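Local coordinates for protein NDP-rhamnosyltransferase (Saccharopolyspora spinosa, PDB 3TSA) that is an NDP-rhamnosyltransferase of the GT-B glycosyltransferase fold, built from two domains with parallel beta-sheets, at residues Val95-Leu107 and Cys123-Asp135. Numbering follows the deposited sequence.
Sequences VAQSSLDQLPEYL and CALIGRVLGGLLD
L103 and I126 interlock as knobs into holes. L103 fills the gap between I126, V129, L130 and L133; I126 in turn fits between S99, Q102, L103 and Y106. The two methyls of L103 divide the work. L103 CD1 meets I126 CD1 at 3.6 Å, and L103 CD2 meets L133 CD2 at the same distance. L103 CG is anti to its backbone nitrogen (chi1 -162°), which carries both methyls to helix 125-133. Further along, L107 CD2 touches both L130 CD1 and L134 CD2.

Y106 adds a CH-pi contact. I126 CG1 lies over one face of the Y106 ring, 3.9 Å from its centroid and 15° off the normal. L130 CD2 packs on Y106 CB at 3.8 Å.

The polar link is a water. The water donates to S99 OG (2.9 Å) and accepts from I126 N (2.7 Å) in the first turn of helix 125-133. S99 OG also donates to V95 O, which takes S99 N on its opposite face. Beside this, V95 CG1 lies against C123 O and L125.

The axes of 95-107 and 125-133 cross at -50° and come within 9.0 Å. The contact belongs to the N-terminal Rossmann-like domain of the GT-B fold. Helix 151-166 packs on A96, L125 and V129. V7 of the parallel-sheet strand 3-7 touches Y106 and I126.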
loop_
_atom_site.group_PDB
_atom_site.type_symbol
_atom_site.label_atom_id
_atom_site.label_comp_id
_atom_site.label_asym_id
_atom_site.label_seq_id
_atom_site.Cartn_x
_atom_site.Cartn_y
_atom_site.Cartn_z
ATOM N N VAL A 95 -26.639 11.319 2.012
ATOM C CA VAL A 95 -25.310 11.745 2.376
ATOM C C VAL A 95 -25.267 12.969 3.300
ATOM O O VAL A 95 -24.431 13.034 4.237
ATOM C CB VAL A 95 -24.373 11.920 1.118
ATOM C CG1 VAL A 95 -23.041 12.320 1.562
ATOM C CG2 VAL A 95 -24.302 10.542 0.312
ATOM N N ALA A 96 -26.166 13.929 3.081
ATOM C CA ALA A 96 -26.218 15.107 3.961
ATOM C C ALA A 96 -26.602 14.730 5.400
ATOM O O ALA A 96 -26.021 15.261 6.354
ATOM C CB ALA A 96 -27.182 16.209 3.376
ATOM N N GLN A 97 -27.547 13.807 5.555
ATOM C CA GLN A 97 -28.006 13.435 6.892
ATOM C C GLN A 97 -26.908 12.669 7.604
ATOM O O GLN A 97 -26.682 12.874 8.793
ATOM C CB GLN A 97 -29.305 12.626 6.845
ATOM C CG GLN A 97 -29.883 12.350 8.256
ATOM C CD GLN A 97 -30.100 13.645 9.040
ATOM O OE1 GLN A 97 -29.547 13.826 10.148
ATOM N NE2 GLN A 97 -30.840 14.579 8.437
ATOM N N SER A 98 -26.226 11.797 6.859
ATOM C CA SER A 98 -25.008 11.136 7.398
ATOM C C SER A 98 -23.962 12.075 7.871
ATOM O O SER A 98 -23.376 11.805 8.927
ATOM C CB SER A 98 -24.356 10.243 6.341
ATOM O OG SER A 98 -25.298 9.221 6.243
ATOM N N SER A 99 -23.736 13.161 7.110
ATOM C CA SER A 99 -22.767 14.215 7.456
ATOM C C SER A 99 -23.111 14.781 8.796
ATOM O O SER A 99 -22.245 14.903 9.615
ATOM C CB SER A 99 -22.800 15.304 6.409
ATOM O OG SER A 99 -22.483 14.669 5.158
ATOM N N LEU A 100 -24.388 15.140 9.000
ATOM C CA LEU A 100 -24.841 15.647 10.283
ATOM C C LEU A 100 -24.774 14.588 11.378
ATOM O O LEU A 100 -24.413 14.891 12.505
ATOM C CB LEU A 100 -26.266 16.208 10.199
ATOM C CG LEU A 100 -26.463 17.499 9.378
ATOM C CD1 LEU A 100 -27.919 17.809 9.297
ATOM C CD2 LEU A 100 -25.680 18.639 10.097
ATOM N N ASP A 101 -25.048 13.356 11.028
ATOM C CA ASP A 101 -24.876 12.292 12.037
ATOM C C ASP A 101 -23.462 12.118 12.496
ATOM O O ASP A 101 -23.237 11.872 13.693
ATOM C CB ASP A 101 -25.403 10.937 11.512
ATOM C CG ASP A 101 -26.937 10.901 11.347
ATOM O OD1 ASP A 101 -27.679 11.833 11.758
ATOM O OD2 ASP A 101 -27.388 9.928 10.721
ATOM N N GLN A 102 -22.495 12.234 11.571
ATOM C CA GLN A 102 -21.087 11.895 11.838
ATOM C C GLN A 102 -20.212 13.058 12.156
ATOM O O GLN A 102 -19.021 12.908 12.456
ATOM C CB GLN A 102 -20.477 11.281 10.587
ATOM C CG GLN A 102 -21.089 9.962 10.202
ATOM C CD GLN A 102 -20.574 9.529 8.867
ATOM O OE1 GLN A 102 -20.137 10.364 8.046
ATOM N NE2 GLN A 102 -20.619 8.231 8.627
ATOM N N LEU A 103 -20.759 14.248 12.047
ATOM C CA LEU A 103 -19.937 15.453 12.302
ATOM C C LEU A 103 -19.110 15.463 13.633
ATOM O O LEU A 103 -17.927 15.886 13.676
ATOM C CB LEU A 103 -20.864 16.670 12.199
ATOM C CG LEU A 103 -20.096 17.956 12.014
ATOM C CD1 LEU A 103 -18.843 17.948 11.073
ATOM C CD2 LEU A 103 -20.987 19.217 11.710
ATOM N N PRO A 104 -19.746 15.081 14.746
ATOM C CA PRO A 104 -19.041 15.113 16.023
ATOM C C PRO A 104 -17.802 14.209 15.991
ATOM O O PRO A 104 -16.759 14.610 16.534
ATOM C CB PRO A 104 -20.102 14.600 17.055
ATOM C CG PRO A 104 -21.401 14.890 16.455
ATOM C CD PRO A 104 -21.186 14.776 14.903
ATOM N N GLU A 105 -17.926 13.019 15.370
ATOM C CA GLU A 105 -16.735 12.127 15.298
ATOM C C GLU A 105 -15.650 12.755 14.457
ATOM O O GLU A 105 -14.448 12.636 14.822
ATOM C CB GLU A 105 -17.084 10.795 14.715
ATOM C CG GLU A 105 -17.742 9.891 15.681
ATOM C CD GLU A 105 -18.339 8.774 14.908
ATOM O OE1 GLU A 105 -19.446 8.986 14.322
ATOM O OE2 GLU A 105 -17.655 7.710 14.827
ATOM N N TYR A 106 -16.023 13.393 13.329
ATOM C CA TYR A 106 -14.987 13.990 12.435
ATOM C C TYR A 106 -14.352 15.168 13.074
ATOM O O TYR A 106 -13.157 15.422 12.904
ATOM C CB TYR A 106 -15.532 14.336 11.007
ATOM C CG TYR A 106 -15.710 13.099 10.071
ATOM C CD1 TYR A 106 -14.754 12.777 9.052
ATOM C CD2 TYR A 106 -16.802 12.250 10.218
ATOM C CE1 TYR A 106 -14.979 11.625 8.177
ATOM C CE2 TYR A 106 -17.010 11.144 9.386
ATOM C CZ TYR A 106 -16.085 10.834 8.386
ATOM O OH TYR A 106 -16.321 9.706 7.614
ATOM N N LEU A 107 -15.135 15.927 13.863
ATOM C CA LEU A 107 -14.516 17.091 14.520
ATOM C C LEU A 107 -13.551 16.638 15.615
ATOM O O LEU A 107 -12.493 17.214 15.741
ATOM C CB LEU A 107 -15.589 18.002 15.123
ATOM C CG LEU A 107 -16.432 18.792 14.100
ATOM C CD1 LEU A 107 -17.631 19.352 14.888
ATOM C CD2 LEU A 107 -15.589 19.903 13.569
ATOM N N CYS A 123 -18.492 12.946 -3.586
ATOM C CA CYS A 123 -19.781 12.748 -2.903
ATOM C C CYS A 123 -19.749 12.727 -1.370
ATOM O O CYS A 123 -20.818 12.771 -0.744
ATOM C CB CYS A 123 -20.347 11.444 -3.311
ATOM S SG CYS A 123 -20.869 11.464 -5.082
ATOM N N ALA A 124 -18.556 12.728 -0.755
ATOM C CA ALA A 124 -18.515 12.663 0.700
ATOM C C ALA A 124 -18.679 14.066 1.284
ATOM O O ALA A 124 -17.714 14.738 1.659
ATOM C CB ALA A 124 -17.217 11.982 1.164
ATOM N N LEU A 125 -19.940 14.540 1.313
ATOM C CA LEU A 125 -20.239 15.868 1.735
ATOM C C LEU A 125 -19.736 16.223 3.105
ATOM O O LEU A 125 -19.428 17.387 3.314
ATOM C CB LEU A 125 -21.754 16.126 1.667
ATOM C CG LEU A 125 -22.378 15.919 0.270
ATOM C CD1 LEU A 125 -23.912 16.017 0.383
ATOM C CD2 LEU A 125 -21.755 16.964 -0.608
ATOM N N ILE A 126 -19.658 15.254 4.020
ATOM C CA ILE A 126 -19.040 15.546 5.326
ATOM C C ILE A 126 -17.677 16.223 5.197
ATOM O O ILE A 126 -17.342 17.126 5.988
ATOM C CB ILE A 126 -18.919 14.271 6.183
ATOM C CG1 ILE A 126 -18.229 14.595 7.545
ATOM C CG2 ILE A 126 -18.075 13.224 5.484
ATOM C CD1 ILE A 126 -18.952 15.600 8.373
ATOM N N GLY A 127 -16.824 15.771 4.255
ATOM C CA GLY A 127 -15.516 16.432 4.131
ATOM C C GLY A 127 -15.538 17.922 3.798
ATOM O O GLY A 127 -14.724 18.721 4.259
ATOM N N ARG A 128 -16.506 18.308 2.989
ATOM C CA ARG A 128 -16.720 19.698 2.672
ATOM C C ARG A 128 -17.237 20.517 3.904
ATOM O O ARG A 128 -16.773 21.659 4.126
ATOM C CB ARG A 128 -17.666 19.851 1.498
ATOM C CG ARG A 128 -17.048 19.276 0.210
ATOM C CD ARG A 128 -18.021 19.364 -0.953
ATOM N NE ARG A 128 -18.148 20.766 -1.324
ATOM C CZ ARG A 128 -18.992 21.220 -2.257
ATOM N NH1 ARG A 128 -19.763 20.365 -2.927
ATOM N NH2 ARG A 128 -19.041 22.545 -2.532
ATOM N N VAL A 129 -18.199 19.952 4.637
ATOM C CA VAL A 129 -18.675 20.549 5.901
ATOM C C VAL A 129 -17.468 20.704 6.827
ATOM O O VAL A 129 -17.231 21.786 7.370
ATOM C CB VAL A 129 -19.829 19.752 6.517
ATOM C CG1 VAL A 129 -20.182 20.302 7.945
ATOM C CG2 VAL A 129 -21.091 19.820 5.563
ATOM N N LEU A 130 -16.706 19.619 7.020
ATOM C CA LEU A 130 -15.570 19.649 7.938
ATOM C C LEU A 130 -14.567 20.737 7.525
ATOM O O LEU A 130 -14.105 21.518 8.346
ATOM C CB LEU A 130 -14.887 18.282 7.965
ATOM C CG LEU A 130 -13.842 17.993 9.041
ATOM C CD1 LEU A 130 -14.536 18.128 10.355
ATOM C CD2 LEU A 130 -13.241 16.549 8.855
ATOM N N GLY A 131 -14.250 20.806 6.242
ATOM C CA GLY A 131 -13.384 21.838 5.747
ATOM C C GLY A 131 -13.831 23.279 6.025
ATOM O O GLY A 131 -13.001 24.111 6.346
ATOM N N GLY A 132 -15.114 23.559 5.826
ATOM C CA GLY A 132 -15.645 24.900 6.170
ATOM C C GLY A 132 -15.557 25.198 7.670
ATOM O O GLY A 132 -15.036 26.213 8.100
ATOM N N LEU A 133 -16.069 24.285 8.461
ATOM C CA LEU A 133 -16.113 24.467 9.907
ATOM C C LEU A 133 -14.746 24.586 10.533
ATOM O O LEU A 133 -14.565 25.309 11.525
ATOM C CB LEU A 133 -16.913 23.320 10.510
ATOM C CG LEU A 133 -18.411 23.539 10.684
ATOM C CD1 LEU A 133 -19.062 23.934 9.352
ATOM C CD2 LEU A 133 -19.090 22.216 11.256
ATOM N N LEU A 134 -13.765 23.887 9.976
ATOM C CA LEU A 134 -12.394 23.957 10.495
ATOM C C LEU A 134 -11.446 24.873 9.747
ATOM O O LEU A 134 -10.235 24.969 10.072
ATOM C CB LEU A 134 -11.814 22.531 10.584
ATOM C CG LEU A 134 -12.542 21.662 11.649
ATOM C CD1 LEU A 134 -11.959 20.301 11.698
ATOM C CD2 LEU A 134 -12.496 22.289 13.079
ATOM N N ASP A 135 -11.951 25.548 8.733
ATOM C CA ASP A 135 -11.084 26.362 7.883
ATOM C C ASP A 135 -9.826 25.602 7.388
ATOM O O ASP A 135 -8.681 26.072 7.502
ATOM C CB ASP A 135 -10.647 27.667 8.627
ATOM C CG ASP A 135 -10.019 28.713 7.678
ATOM O OD1 ASP A 135 -10.300 28.716 6.464
ATOM O OD2 ASP A 135 -9.242 29.560 8.158
HETATM O O HOH W 1 -20.679 12.763 3.850
#